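Local structure of cellulase IBT99 (Metagenomes, 6WBT) at residues A[28-33]-A[328-333]; A[102-107]-A[424-429]; A[322-327]-A[338-343]; A[393-398]-A[405-410]. The protein probably hydrolyses 6-phospho-alpha-glucosides as a family 4 glycosidase, and binds NAD, a manganese ion and glucose 6-phosphate. One frame throughout, in Å; residues are numbered along the deposited sequence.

Contact 1: A[28-33]-A[328-333]; sequences RQKINI and VVESLI
E330 leans from a helix against the side chains of K30 and I31, successive residues of a connecting loop; the nearest CA atoms are those of I31 and E330, 6.5 Å apart. The glutamate can be followed outward. Its CB lies 3.7 Å from I31 CD1, and CG touches the same methyl, so the base of the chain is met by apolar carbon crossing it at about a right angle. CG stands anti to the backbone N (chi1 179°) and the chain runs on extended, which carries the carboxylate across to the loop. There E330 CD comes 3.9 Å from K30 CB, E330 OE1 stays 3.9 Å from I31 CD1, and E330 OE2 lies against the methylenes of K30, nearest CD and then CG, the latter at 3.7 Å.

This loop joins helix 17-25 to strand 33-39, so it belongs to the first beta-alpha-beta crossover of the Rossmann-type, NAD-binding half, while helix 321-334 lies against strands 81-84 and 143-146 of the same sheet.

K30 bends at chi2 and chi3, and its NZ remains 4.6 Å from E330 OE2, opposite in charge but not in contact; it makes a weak hydrogen bond with H334 and a long, weak ion pair with E336. E336 also brings a carboxylate close to that of E330, which may raise the proton affinity of either group. On the apolar flank, I31 CG1 packs across I333 CD1 at 3.6 Å.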
loop_
_atom_site.group_PDB
_atom_site.type_symbol
_atom_site.label_atom_id
_atom_site.label_comp_id
_atom_site.label_asym_id
_atom_site.label_seq_id
_atom_site.Cartn_x
_atom_site.Cartn_y
_atom_site.Cartn_z
ATOM N N ARG A 28 23.490 39.813 -2.968
ATOM C CA ARG A 28 22.832 40.992 -2.415
ATOM C C ARG A 28 21.763 41.540 -3.353
ATOM O O ARG A 28 20.760 42.093 -2.887
ATOM C CB ARG A 28 23.876 42.059 -2.102
ATOM C CG ARG A 28 23.499 43.008 -0.981
ATOM C CD ARG A 28 24.739 43.531 -0.263
ATOM N NE ARG A 28 25.677 44.191 -1.170
ATOM C CZ ARG A 28 26.782 43.628 -1.651
ATOM N NH1 ARG A 28 27.099 42.385 -1.311
ATOM N NH2 ARG A 28 27.572 44.307 -2.472
ATOM N N GLN A 29 21.955 41.402 -4.667
ATOM C CA GLN A 29 20.947 41.883 -5.606
ATOM C C GLN A 29 19.696 41.014 -5.586
ATOM O O GLN A 29 18.588 41.523 -5.791
ATOM C CB GLN A 29 21.519 41.940 -7.022
ATOM C CG GLN A 29 22.435 43.123 -7.284
ATOM C CD GLN A 29 22.627 43.387 -8.765
ATOM O OE1 GLN A 29 23.375 44.283 -9.157
ATOM N NE2 GLN A 29 21.944 42.610 -9.597
ATOM N N LYS A 30 19.848 39.714 -5.341
ATOM C CA LYS A 30 18.708 38.805 -5.343
ATOM C C LYS A 30 18.022 38.713 -3.988
ATOM O O LYS A 30 16.814 38.456 -3.930
ATOM C CB LYS A 30 19.150 37.408 -5.789
ATOM C CG LYS A 30 19.852 37.379 -7.140
ATOM C CD LYS A 30 19.037 36.627 -8.185
ATOM C CE LYS A 30 17.740 37.348 -8.514
ATOM N NZ LYS A 30 16.917 36.585 -9.492
ATOM N N ILE A 31 18.757 38.916 -2.899
ATOM C CA ILE A 31 18.210 38.850 -1.548
ATOM C C ILE A 31 18.295 40.248 -0.953
ATOM O O ILE A 31 19.392 40.749 -0.671
ATOM C CB ILE A 31 18.948 37.825 -0.674
ATOM C CG1 ILE A 31 18.637 36.394 -1.125
ATOM C CG2 ILE A 31 18.563 37.997 0.786
ATOM C CD1 ILE A 31 19.473 35.900 -2.284
ATOM N N ASN A 32 17.140 40.882 -0.767
ATOM C CA ASN A 32 17.075 42.233 -0.212
ATOM C C ASN A 32 17.116 42.123 1.307
ATOM O O ASN A 32 16.117 41.784 1.946
ATOM C CB ASN A 32 15.818 42.948 -0.690
ATOM C CG ASN A 32 15.883 44.444 -0.474
ATOM O OD1 ASN A 32 15.210 44.988 0.402
ATOM N ND2 ASN A 32 16.704 45.119 -1.269
ATOM N N ILE A 33 18.274 42.413 1.892
ATOM C CA ILE A 33 18.502 42.201 3.317
ATOM C C ILE A 33 18.166 43.486 4.066
ATOM O O ILE A 33 18.898 44.476 3.983
ATOM C CB ILE A 33 19.946 41.762 3.591
ATOM C CG1 ILE A 33 20.266 40.478 2.822
ATOM C CG2 ILE A 33 20.164 41.561 5.082
ATOM C CD1 ILE A 33 21.705 40.027 2.952
ATOM N N VAL A 328 18.916 27.931 -1.671
ATOM C CA VAL A 328 17.593 27.468 -1.263
ATOM C C VAL A 328 16.723 28.645 -0.833
ATOM O O VAL A 328 15.584 28.793 -1.292
ATOM C CB VAL A 328 17.714 26.413 -0.148
ATOM C CG1 VAL A 328 16.358 26.144 0.473
ATOM C CG2 VAL A 328 18.313 25.123 -0.701
ATOM N N VAL A 329 17.245 29.497 0.055
ATOM C CA VAL A 329 16.505 30.686 0.478
ATOM C C VAL A 329 16.182 31.564 -0.719
ATOM O O VAL A 329 15.063 32.074 -0.854
ATOM C CB VAL A 329 17.301 31.474 1.535
ATOM C CG1 VAL A 329 16.508 32.692 1.989
ATOM C CG2 VAL A 329 17.684 30.589 2.706
ATOM N N GLU A 330 17.163 31.767 -1.601
ATOM C CA GLU A 330 16.944 32.584 -2.788
ATOM C C GLU A 330 15.838 32.001 -3.659
ATOM O O GLU A 330 15.019 32.740 -4.217
ATOM C CB GLU A 330 18.247 32.709 -3.573
ATOM C CG GLU A 330 18.143 33.529 -4.841
ATOM C CD GLU A 330 19.438 33.542 -5.626
ATOM O OE1 GLU A 330 20.513 33.382 -5.009
ATOM O OE2 GLU A 330 19.382 33.707 -6.861
ATOM N N SER A 331 15.791 30.672 -3.777
ATOM C CA SER A 331 14.726 30.038 -4.542
ATOM C C SER A 331 13.383 30.121 -3.830
ATOM O O SER A 331 12.341 30.055 -4.489
ATOM C CB SER A 331 15.079 28.579 -4.832
ATOM O OG SER A 331 14.123 27.988 -5.696
ATOM N N LEU A 332 13.385 30.265 -2.502
ATOM C CA LEU A 332 12.148 30.487 -1.762
ATOM C C LEU A 332 11.627 31.907 -1.937
ATOM O O LEU A 332 10.412 32.131 -1.870
ATOM C CB LEU A 332 12.364 30.195 -0.275
ATOM C CG LEU A 332 12.603 28.746 0.151
ATOM C CD1 LEU A 332 13.199 28.690 1.549
ATOM C CD2 LEU A 332 11.307 27.961 0.099
ATOM N N ILE A 333 12.520 32.870 -2.160
ATOM C CA ILE A 333 12.109 34.265 -2.283
ATOM C C ILE A 333 11.522 34.536 -3.662
ATOM O O ILE A 333 10.431 35.105 -3.789
ATOM C CB ILE A 333 13.297 35.198 -1.987
ATOM C CG1 ILE A 333 13.854 34.928 -0.591
ATOM C CG2 ILE A 333 12.878 36.655 -2.115
ATOM C CD1 ILE A 333 15.264 35.428 -0.391
#

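Contact 2: A[102-107]-A[424-429]; sequences LKHGCV and AKKLLD
H104 and L427 bring the backbones nearest, with 7.1 Å between their CA atoms, where the end of helix 90-103 faces helix 421-434. That end is a Schellman motif: G105, with phi 69°, is the C-prime residue, and its N bonds back to L102 O at 3.2 Å. The chain thereby turns so that H104 and C106 both point their CB atoms at the second helix.

The imidazole of H104 meets both L427 and K426. L427 N lies over one ring face, and the leucine side chain slides past the histidine in the opposite direction, bringing L427 CD2 within 3.6 Å of H104 CD2. K426 takes the other end of the ring: its CB approaches H104 CE1 obliquely at 3.7 Å, while its CE, after a bend at chi3, sits in the ring plane at the edge, 4.0 Å from H104 ND1. A hydrogen bond between H104 NE2 and D430 OD2 would help fix the ring's rotation. The other branch of the leucine, L427 CD1, packs on C106 SG at 3.7 Å.

Beyond these pairs, L427 also touches I418, and A424, K425 and L428 turn to helix 405-414, placing helix 421-434 between that helix and the end of helix 90-103.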
loop_
_atom_site.group_PDB
_atom_site.type_symbol
_atom_site.label_atom_id
_atom_site.label_comp_id
_atom_site.label_asym_id
_atom_site.label_seq_id
_atom_site.Cartn_x
_atom_site.Cartn_y
_atom_site.Cartn_z
ATOM N N LEU A 102 33.667 4.702 21.137
ATOM C CA LEU A 102 34.930 3.991 20.967
ATOM C C LEU A 102 35.309 3.211 22.218
ATOM O O LEU A 102 36.025 2.206 22.129
ATOM C CB LEU A 102 36.042 4.971 20.593
ATOM C CG LEU A 102 35.850 5.738 19.282
ATOM C CD1 LEU A 102 37.033 6.656 19.018
ATOM C CD2 LEU A 102 35.641 4.780 18.121
ATOM N N LYS A 103 34.843 3.654 23.389
ATOM C CA LYS A 103 35.050 2.893 24.613
ATOM C C LYS A 103 34.327 1.552 24.579
ATOM O O LYS A 103 34.752 0.613 25.261
ATOM C CB LYS A 103 34.593 3.717 25.820
ATOM C CG LYS A 103 34.896 3.095 27.173
ATOM C CD LYS A 103 33.624 2.631 27.865
ATOM C CE LYS A 103 33.924 2.054 29.239
ATOM N NZ LYS A 103 32.682 1.638 29.948
ATOM N N HIS A 104 33.256 1.437 23.794
ATOM C CA HIS A 104 32.525 0.188 23.636
ATOM C C HIS A 104 32.808 -0.490 22.302
ATOM O O HIS A 104 32.089 -1.423 21.927
ATOM C CB HIS A 104 31.023 0.430 23.793
ATOM C CG HIS A 104 30.616 0.813 25.181
ATOM N ND1 HIS A 104 30.282 -0.116 26.142
ATOM C CD2 HIS A 104 30.490 2.026 25.770
ATOM C CE1 HIS A 104 29.968 0.506 27.264
ATOM N NE2 HIS A 104 30.087 1.806 27.065
ATOM N N GLY A 105 33.829 -0.045 21.577
ATOM C CA GLY A 105 34.180 -0.666 20.311
ATOM C C GLY A 105 33.181 -0.443 19.196
ATOM O O GLY A 105 32.970 -1.340 18.371
ATOM N N CYS A 106 32.561 0.734 19.147
ATOM C CA CYS A 106 31.592 1.063 18.114
ATOM C C CYS A 106 32.008 2.352 17.417
ATOM O O CYS A 106 32.812 3.131 17.935
ATOM C CB CYS A 106 30.176 1.207 18.692
ATOM S SG CYS A 106 29.529 -0.303 19.449
ATOM N N VAL A 107 31.446 2.563 16.228
ATOM C CA VAL A 107 31.787 3.731 15.423
ATOM C C VAL A 107 31.275 4.985 16.119
ATOM O O VAL A 107 30.065 5.169 16.289
ATOM C CB VAL A 107 31.211 3.612 14.006
ATOM C CG1 VAL A 107 31.388 4.923 13.250
ATOM C CG2 VAL A 107 31.874 2.469 13.261
ATOM N N ALA A 424 24.023 -2.432 23.078
ATOM C CA ALA A 424 23.095 -1.312 22.965
ATOM C C ALA A 424 22.675 -0.780 24.329
ATOM O O ALA A 424 22.449 0.426 24.476
ATOM C CB ALA A 424 21.866 -1.730 22.157
ATOM N N LYS A 425 22.566 -1.654 25.332
ATOM C CA LYS A 425 22.165 -1.203 26.661
ATOM C C LYS A 425 23.311 -0.501 27.382
ATOM O O LYS A 425 23.103 0.540 28.016
ATOM C CB LYS A 425 21.664 -2.384 27.493
ATOM C CG LYS A 425 20.946 -1.980 28.772
ATOM C CD LYS A 425 20.826 -3.151 29.736
ATOM C CE LYS A 425 19.916 -2.820 30.907
ATOM N NZ LYS A 425 18.499 -2.669 30.477
ATOM N N LYS A 426 24.521 -1.059 27.301
ATOM C CA LYS A 426 25.674 -0.429 27.938
ATOM C C LYS A 426 25.993 0.919 27.306
ATOM O O LYS A 426 26.449 1.837 27.998
ATOM C CB LYS A 426 26.884 -1.361 27.863
ATOM C CG LYS A 426 26.772 -2.582 28.763
ATOM C CD LYS A 426 27.610 -3.741 28.245
ATOM C CE LYS A 426 29.076 -3.366 28.116
ATOM N NZ LYS A 426 29.880 -4.505 27.594
ATOM N N LEU A 427 25.760 1.059 26.000
ATOM C CA LEU A 427 25.949 2.349 25.347
ATOM C C LEU A 427 24.820 3.315 25.685
ATOM O O LEU A 427 25.066 4.506 25.904
ATOM C CB LEU A 427 26.058 2.164 23.834
ATOM C CG LEU A 427 27.481 2.089 23.275
ATOM C CD1 LEU A 427 27.467 1.599 21.840
ATOM C CD2 LEU A 427 28.153 3.449 23.369
ATOM N N LEU A 428 23.579 2.821 25.738
ATOM C CA LEU A 428 22.450 3.689 26.053
ATOM C C LEU A 428 22.573 4.264 27.458
ATOM O O LEU A 428 22.454 5.479 27.657
ATOM C CB LEU A 428 21.136 2.922 25.900
ATOM C CG LEU A 428 19.860 3.687 26.256
ATOM C CD1 LEU A 428 19.695 4.907 25.364
ATOM C CD2 LEU A 428 18.644 2.780 26.158
ATOM N N ASP A 429 22.818 3.401 28.450
ATOM C CA ASP A 429 22.962 3.872 29.823
ATOM C C ASP A 429 24.141 4.824 29.971
ATOM O O ASP A 429 24.101 5.735 30.806
ATOM C CB ASP A 429 23.113 2.685 30.774
ATOM C CG ASP A 429 21.845 1.860 30.882
ATOM O OD1 ASP A 429 20.750 2.421 30.672
ATOM O OD2 ASP A 429 21.944 0.650 31.180
#

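Contact 3: A[322-327]-A[338-343]; sequences GKFIVK and SRQLVI
S338 OG accepts a 2.7 Å hydrogen bond from Q340 NE2, the oxygen tilted somewhat out of the amide plane and the N-H...O angle 149°. K327 CE lies against the same hydroxyl, 3.4 Å from S338 OG. The contact sets helix 321-334 beside the strand that follows it, the segment axes passing 10.6 Å apart at 108°. Strand 338-345 extends the parallel Rossmann-type sheet by pairing antiparallel with strand 167-170.

The two residues that bond, S338 and Q340, are alternate positions of the strand, and both direct their side chains to the helix. A bend at chi2 turns the Q340 amide back along the strand toward the serine. The K327 side chain crosses that of Q340 at about a right angle, its CG 3.8 Å from Q340 NE2, and its NZ continues to a salt bridge with E336.

F324 meets the other half of the amide. Q340 OE1 is near the ring plane at its edge, next to CE1, with ring and amide planes 58° apart. The phenylalanine also touches I170, and its side chain is about 7 Å from the bound NAD and about 9 Å from the manganese ion, close to the active site. At the ring tip, F324 CZ is 4.3 Å from L341 O, obliquely placed.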
loop_
_atom_site.group_PDB
_atom_site.type_symbol
_atom_site.label_atom_id
_atom_site.label_comp_id
_atom_site.label_asym_id
_atom_site.label_seq_id
_atom_site.Cartn_x
_atom_site.Cartn_y
_atom_site.Cartn_z
ATOM N N GLY A 322 27.953 27.294 2.183
ATOM C CA GLY A 322 27.183 28.522 2.108
ATOM C C GLY A 322 26.501 28.733 0.772
ATOM O O GLY A 322 25.421 29.326 0.712
ATOM N N LYS A 323 27.112 28.254 -0.315
ATOM C CA LYS A 323 26.525 28.452 -1.637
ATOM C C LYS A 323 25.215 27.689 -1.787
ATOM O O LYS A 323 24.277 28.173 -2.432
ATOM C CB LYS A 323 27.512 28.027 -2.724
ATOM C CG LYS A 323 28.699 28.960 -2.897
ATOM C CD LYS A 323 29.632 28.456 -3.988
ATOM C CE LYS A 323 30.767 29.434 -4.252
ATOM N NZ LYS A 323 31.711 28.915 -5.281
ATOM N N PHE A 324 25.128 26.494 -1.199
ATOM C CA PHE A 324 23.937 25.666 -1.356
ATOM C C PHE A 324 22.781 26.164 -0.494
ATOM O O PHE A 324 21.623 26.129 -0.927
ATOM C CB PHE A 324 24.272 24.212 -1.025
ATOM C CG PHE A 324 23.067 23.339 -0.829
ATOM C CD1 PHE A 324 22.160 23.144 -1.857
ATOM C CD2 PHE A 324 22.849 22.702 0.381
ATOM C CE1 PHE A 324 21.053 22.339 -1.678
ATOM C CE2 PHE A 324 21.746 21.893 0.564
ATOM C CZ PHE A 324 20.846 21.712 -0.466
ATOM N N ILE A 325 23.073 26.632 0.720
ATOM C CA ILE A 325 22.012 27.077 1.618
ATOM C C ILE A 325 21.417 28.395 1.136
ATOM O O ILE A 325 20.199 28.603 1.203
ATOM C CB ILE A 325 22.549 27.185 3.056
ATOM C CG1 ILE A 325 23.108 25.835 3.506
ATOM C CG2 ILE A 325 21.456 27.657 4.002
ATOM C CD1 ILE A 325 24.041 25.924 4.687
ATOM N N VAL A 326 22.261 29.304 0.642
ATOM C CA VAL A 326 21.764 30.580 0.138
ATOM C C VAL A 326 20.910 30.371 -1.107
ATOM O O VAL A 326 19.914 31.073 -1.317
ATOM C CB VAL A 326 22.940 31.539 -0.125
ATOM C CG1 VAL A 326 22.465 32.794 -0.841
ATOM C CG2 VAL A 326 23.621 31.905 1.184
ATOM N N LYS A 327 21.271 29.392 -1.942
ATOM C CA LYS A 327 20.483 29.108 -3.137
ATOM C C LYS A 327 19.074 28.645 -2.786
ATOM O O LYS A 327 18.123 28.941 -3.519
ATOM C CB LYS A 327 21.197 28.061 -3.995
ATOM C CG LYS A 327 20.436 27.637 -5.242
ATOM C CD LYS A 327 20.089 28.833 -6.115
ATOM C CE LYS A 327 19.221 28.420 -7.293
ATOM N NZ LYS A 327 18.728 29.596 -8.063
ATOM N N SER A 338 14.350 25.814 -8.082
ATOM C CA SER A 338 15.645 25.150 -8.082
ATOM C C SER A 338 15.498 23.695 -7.656
ATOM O O SER A 338 14.791 23.380 -6.694
ATOM C CB SER A 338 16.615 25.877 -7.151
ATOM O OG SER A 338 17.899 25.278 -7.185
ATOM N N ARG A 339 16.172 22.806 -8.379
ATOM C CA ARG A 339 16.100 21.371 -8.125
ATOM C C ARG A 339 17.227 20.985 -7.173
ATOM O O ARG A 339 18.396 20.933 -7.571
ATOM C CB ARG A 339 16.187 20.591 -9.434
ATOM C CG ARG A 339 15.941 19.099 -9.293
ATOM C CD ARG A 339 16.085 18.398 -10.634
ATOM N NE ARG A 339 15.780 16.974 -10.547
ATOM C CZ ARG A 339 16.663 16.040 -10.216
ATOM N NH1 ARG A 339 17.915 16.377 -9.934
ATOM N NH2 ARG A 339 16.297 14.766 -10.164
ATOM N N GLN A 340 16.878 20.711 -5.917
ATOM C CA GLN A 340 17.852 20.370 -4.891
ATOM C C GLN A 340 17.462 19.060 -4.220
ATOM O O GLN A 340 16.319 18.604 -4.312
ATOM C CB GLN A 340 17.970 21.477 -3.833
ATOM C CG GLN A 340 18.281 22.854 -4.395
ATOM C CD GLN A 340 19.659 22.938 -5.025
ATOM O OE1 GLN A 340 20.529 22.107 -4.761
ATOM N NE2 GLN A 340 19.862 23.945 -5.866
ATOM N N LEU A 341 18.433 18.462 -3.533
ATOM C CA LEU A 341 18.215 17.234 -2.771
ATOM C C LEU A 341 17.866 17.628 -1.341
ATOM O O LEU A 341 18.747 17.938 -0.537
ATOM C CB LEU A 341 19.450 16.341 -2.818
ATOM C CG LEU A 341 20.045 16.028 -4.193
ATOM C CD1 LEU A 341 21.248 15.108 -4.055
ATOM C CD2 LEU A 341 19.004 15.416 -5.114
ATOM N N VAL A 342 16.574 17.618 -1.022
ATOM C CA VAL A 342 16.087 18.029 0.286
ATOM C C VAL A 342 15.440 16.830 0.972
ATOM O O VAL A 342 15.232 15.775 0.373
ATOM C CB VAL A 342 15.098 19.205 0.196
ATOM C CG1 VAL A 342 15.707 20.352 -0.596
ATOM C CG2 VAL A 342 13.804 18.746 -0.433
ATOM N N ILE A 343 15.119 17.015 2.248
ATOM C CA ILE A 343 14.528 15.974 3.079
ATOM C C ILE A 343 13.043 16.281 3.220
ATOM O O ILE A 343 12.661 17.298 3.811
ATOM C CB ILE A 343 15.214 15.890 4.448
ATOM C CG1 ILE A 343 16.728 15.774 4.269
ATOM C CG2 ILE A 343 14.673 14.713 5.243
ATOM C CD1 ILE A 343 17.498 15.816 5.564
#

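Contact 4: A[393-398]-A[405-410]; sequences EGLLVE and YEKALM
K407 and E398 supply the charged part of this antiparallel helical hairpin, in which the segment axes run at 161° and come within 7.8 Å. K407 NZ donates to E398 OE1 at 2.5 Å in a salt bridge, meeting the oxygen nearly along its C-O axis. The lysine reaches it by a turn at chi2 (-91°), which brings K407 CD up to the glutamate, 4.0 Å from E398 CB, where the two side chains cross at a slant, before the chain straightens toward the carboxylate. The glutamate itself is extended beyond CG. Its second oxygen, E398 OE2, forms a salt bridge with R380 of the second subunit, so the carboxylate links the hairpin to the oligomer interface and, held between two cations, is probably ionised.

Carbon-to-carbonyl contacts show how close the backbones come. L395 and K407 have CA atoms 5.6 Å apart; K407 CB lies 3.7 Å from L395 O, and L395 CB lies 3.9 Å from K407 O, a reciprocal pair.

The apolar contacts centre on the two branches of L395. L395 CD1 packs on CB of M410, a selenomethionine, at 3.7 Å, the two side chains meeting obliquely; L395 CD2 reaches the lysine's aliphatic part, 4.2 Å from K407 CD.

L395 packs also on F381 of the second subunit. L396 of helix 380-402 touches helices 114-136 and 151-161, whereas Y405 and A408 of helix 405-414 pack on L428 of helix 421-434.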
loop_
_atom_site.group_PDB
_atom_site.type_symbol
_atom_site.label_atom_id
_atom_site.label_comp_id
_atom_site.label_asym_id
_atom_site.label_seq_id
_atom_site.Cartn_x
_atom_site.Cartn_y
_atom_site.Cartn_z
ATOM N N GLU A 393 15.538 5.217 13.482
ATOM C CA GLU A 393 15.259 6.630 13.719
ATOM C C GLU A 393 13.826 6.848 14.183
ATOM O O GLU A 393 13.562 7.772 14.961
ATOM C CB GLU A 393 15.540 7.439 12.453
ATOM C CG GLU A 393 16.983 7.362 11.980
ATOM C CD GLU A 393 17.205 8.086 10.666
ATOM O OE1 GLU A 393 16.211 8.542 10.062
ATOM O OE2 GLU A 393 18.372 8.196 10.237
ATOM N N GLY A 394 12.892 6.012 13.725
ATOM C CA GLY A 394 11.515 6.142 14.174
ATOM C C GLY A 394 11.342 5.781 15.638
ATOM O O GLY A 394 10.613 6.456 16.369
ATOM N N LEU A 395 12.009 4.714 16.084
ATOM C CA LEU A 395 11.939 4.334 17.492
ATOM C C LEU A 395 12.611 5.367 18.386
ATOM O O LEU A 395 12.210 5.536 19.544
ATOM C CB LEU A 395 12.576 2.960 17.698
ATOM C CG LEU A 395 11.838 1.760 17.101
ATOM C CD1 LEU A 395 12.745 0.541 17.068
ATOM C CD2 LEU A 395 10.569 1.465 17.883
ATOM N N LEU A 396 13.628 6.063 17.874
ATOM C CA LEU A 396 14.299 7.082 18.673
ATOM C C LEU A 396 13.434 8.323 18.841
ATOM O O LEU A 396 13.487 8.978 19.889
ATOM C CB LEU A 396 15.639 7.452 18.038
ATOM C CG LEU A 396 16.588 8.260 18.923
ATOM C CD1 LEU A 396 17.091 7.409 20.077
ATOM C CD2 LEU A 396 17.748 8.810 18.111
ATOM N N VAL A 397 12.637 8.665 17.825
ATOM C CA VAL A 397 11.721 9.794 17.951
ATOM C C VAL A 397 10.605 9.464 18.934
ATOM O O VAL A 397 10.185 10.315 19.728
ATOM C CB VAL A 397 11.168 10.189 16.569
ATOM C CG1 VAL A 397 10.112 11.275 16.704
ATOM C CG2 VAL A 397 12.297 10.655 15.663
ATOM N N GLU A 398 10.113 8.222 18.906
ATOM C CA GLU A 398 9.092 7.810 19.864
ATOM C C GLU A 398 9.632 7.798 21.288
ATOM O O GLU A 398 8.871 8.004 22.240
ATOM C CB GLU A 398 8.549 6.429 19.493
ATOM C CG GLU A 398 7.891 6.368 18.125
ATOM C CD GLU A 398 7.478 4.961 17.742
ATOM O OE1 GLU A 398 7.660 4.041 18.566
ATOM O OE2 GLU A 398 6.973 4.776 16.615
ATOM N N TYR A 405 12.205 4.471 28.013
ATOM C CA TYR A 405 13.557 3.927 27.979
ATOM C C TYR A 405 13.654 2.732 27.040
ATOM O O TYR A 405 14.692 2.529 26.399
ATOM C CB TYR A 405 13.995 3.534 29.393
ATOM C CG TYR A 405 15.315 2.797 29.465
ATOM C CD1 TYR A 405 15.362 1.408 29.441
ATOM C CD2 TYR A 405 16.514 3.490 29.571
ATOM C CE1 TYR A 405 16.563 0.731 29.509
ATOM C CE2 TYR A 405 17.722 2.820 29.643
ATOM C CZ TYR A 405 17.741 1.442 29.610
ATOM O OH TYR A 405 18.939 0.769 29.680
ATOM N N GLU A 406 12.587 1.936 26.942
ATOM C CA GLU A 406 12.625 0.741 26.107
ATOM C C GLU A 406 12.656 1.089 24.626
ATOM O O GLU A 406 13.288 0.377 23.837
ATOM C CB GLU A 406 11.424 -0.153 26.420
ATOM C CG GLU A 406 11.573 -1.583 25.935
ATOM C CD GLU A 406 10.434 -2.471 26.393
ATOM O OE1 GLU A 406 9.827 -3.151 25.540
ATOM O OE2 GLU A 406 10.143 -2.484 27.608
ATOM N N LYS A 407 11.984 2.173 24.228
ATOM C CA LYS A 407 12.044 2.608 22.836
ATOM C C LYS A 407 13.454 3.040 22.457
ATOM O O LYS A 407 13.894 2.826 21.322
ATOM C CB LYS A 407 11.054 3.747 22.597
ATOM C CG LYS A 407 9.592 3.358 22.754
ATOM C CD LYS A 407 8.983 2.906 21.437
ATOM C CE LYS A 407 7.494 2.631 21.589
ATOM N NZ LYS A 407 6.827 2.416 20.274
ATOM N N ALA A 408 14.178 3.654 23.396
ATOM C CA ALA A 408 15.562 4.035 23.132
ATOM C C ALA A 408 16.451 2.808 22.991
ATOM O O ALA A 408 17.333 2.769 22.125
ATOM C CB ALA A 408 16.078 4.951 24.242
ATOM N N LEU A 409 16.235 1.793 23.831
ATOM C CA LEU A 409 16.993 0.553 23.703
ATOM C C LEU A 409 16.691 -0.138 22.379
ATOM O O LEU A 409 17.577 -0.751 21.771
ATOM C CB LEU A 409 16.682 -0.374 24.878
ATOM C CG LEU A 409 17.410 -1.718 24.902
ATOM C CD1 LEU A 409 18.915 -1.509 24.951
ATOM C CD2 LEU A 409 16.943 -2.559 26.078
HETATM N N MSE A 410 15.449 -0.046 21.917
HETATM C CA MSE A 410 15.060 -0.600 20.627
HETATM C C MSE A 410 15.725 0.159 19.485
HETATM O O MSE A 410 16.052 -0.418 18.449
HETATM C CB MSE A 410 13.539 -0.568 20.470
HETATM C CG MSE A 410 12.807 -1.605 21.305
HETATM SE SE MSE A 410 10.869 -1.451 21.172
HETATM C CE MSE A 410 10.375 -3.131 22.026
#

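From the N terminus, contact 1 opens first and contact 2 at 102-107. Contact 1 closes at 328-333, before contact 2 does, so the two cross; it joins the loop of the first beta-alpha-beta unit to helix 321-334. Contact 3 closes a short loop between 322-327 and 338-343, which flank 328-333 on the chain; it crosses contact 1, touches it through S331 OG and S338 N, and ties the same helix to strand 338-345 of the mixed sheet. Contact 4 then pairs helices 380-402 and 405-414 locally. Contact 2 closes last, enclosing contacts 3 and 4 and joining the end of helix 90-103 to helix 421-434. Y405 OH bonds D429 OD1, linking contacts 4 and 2.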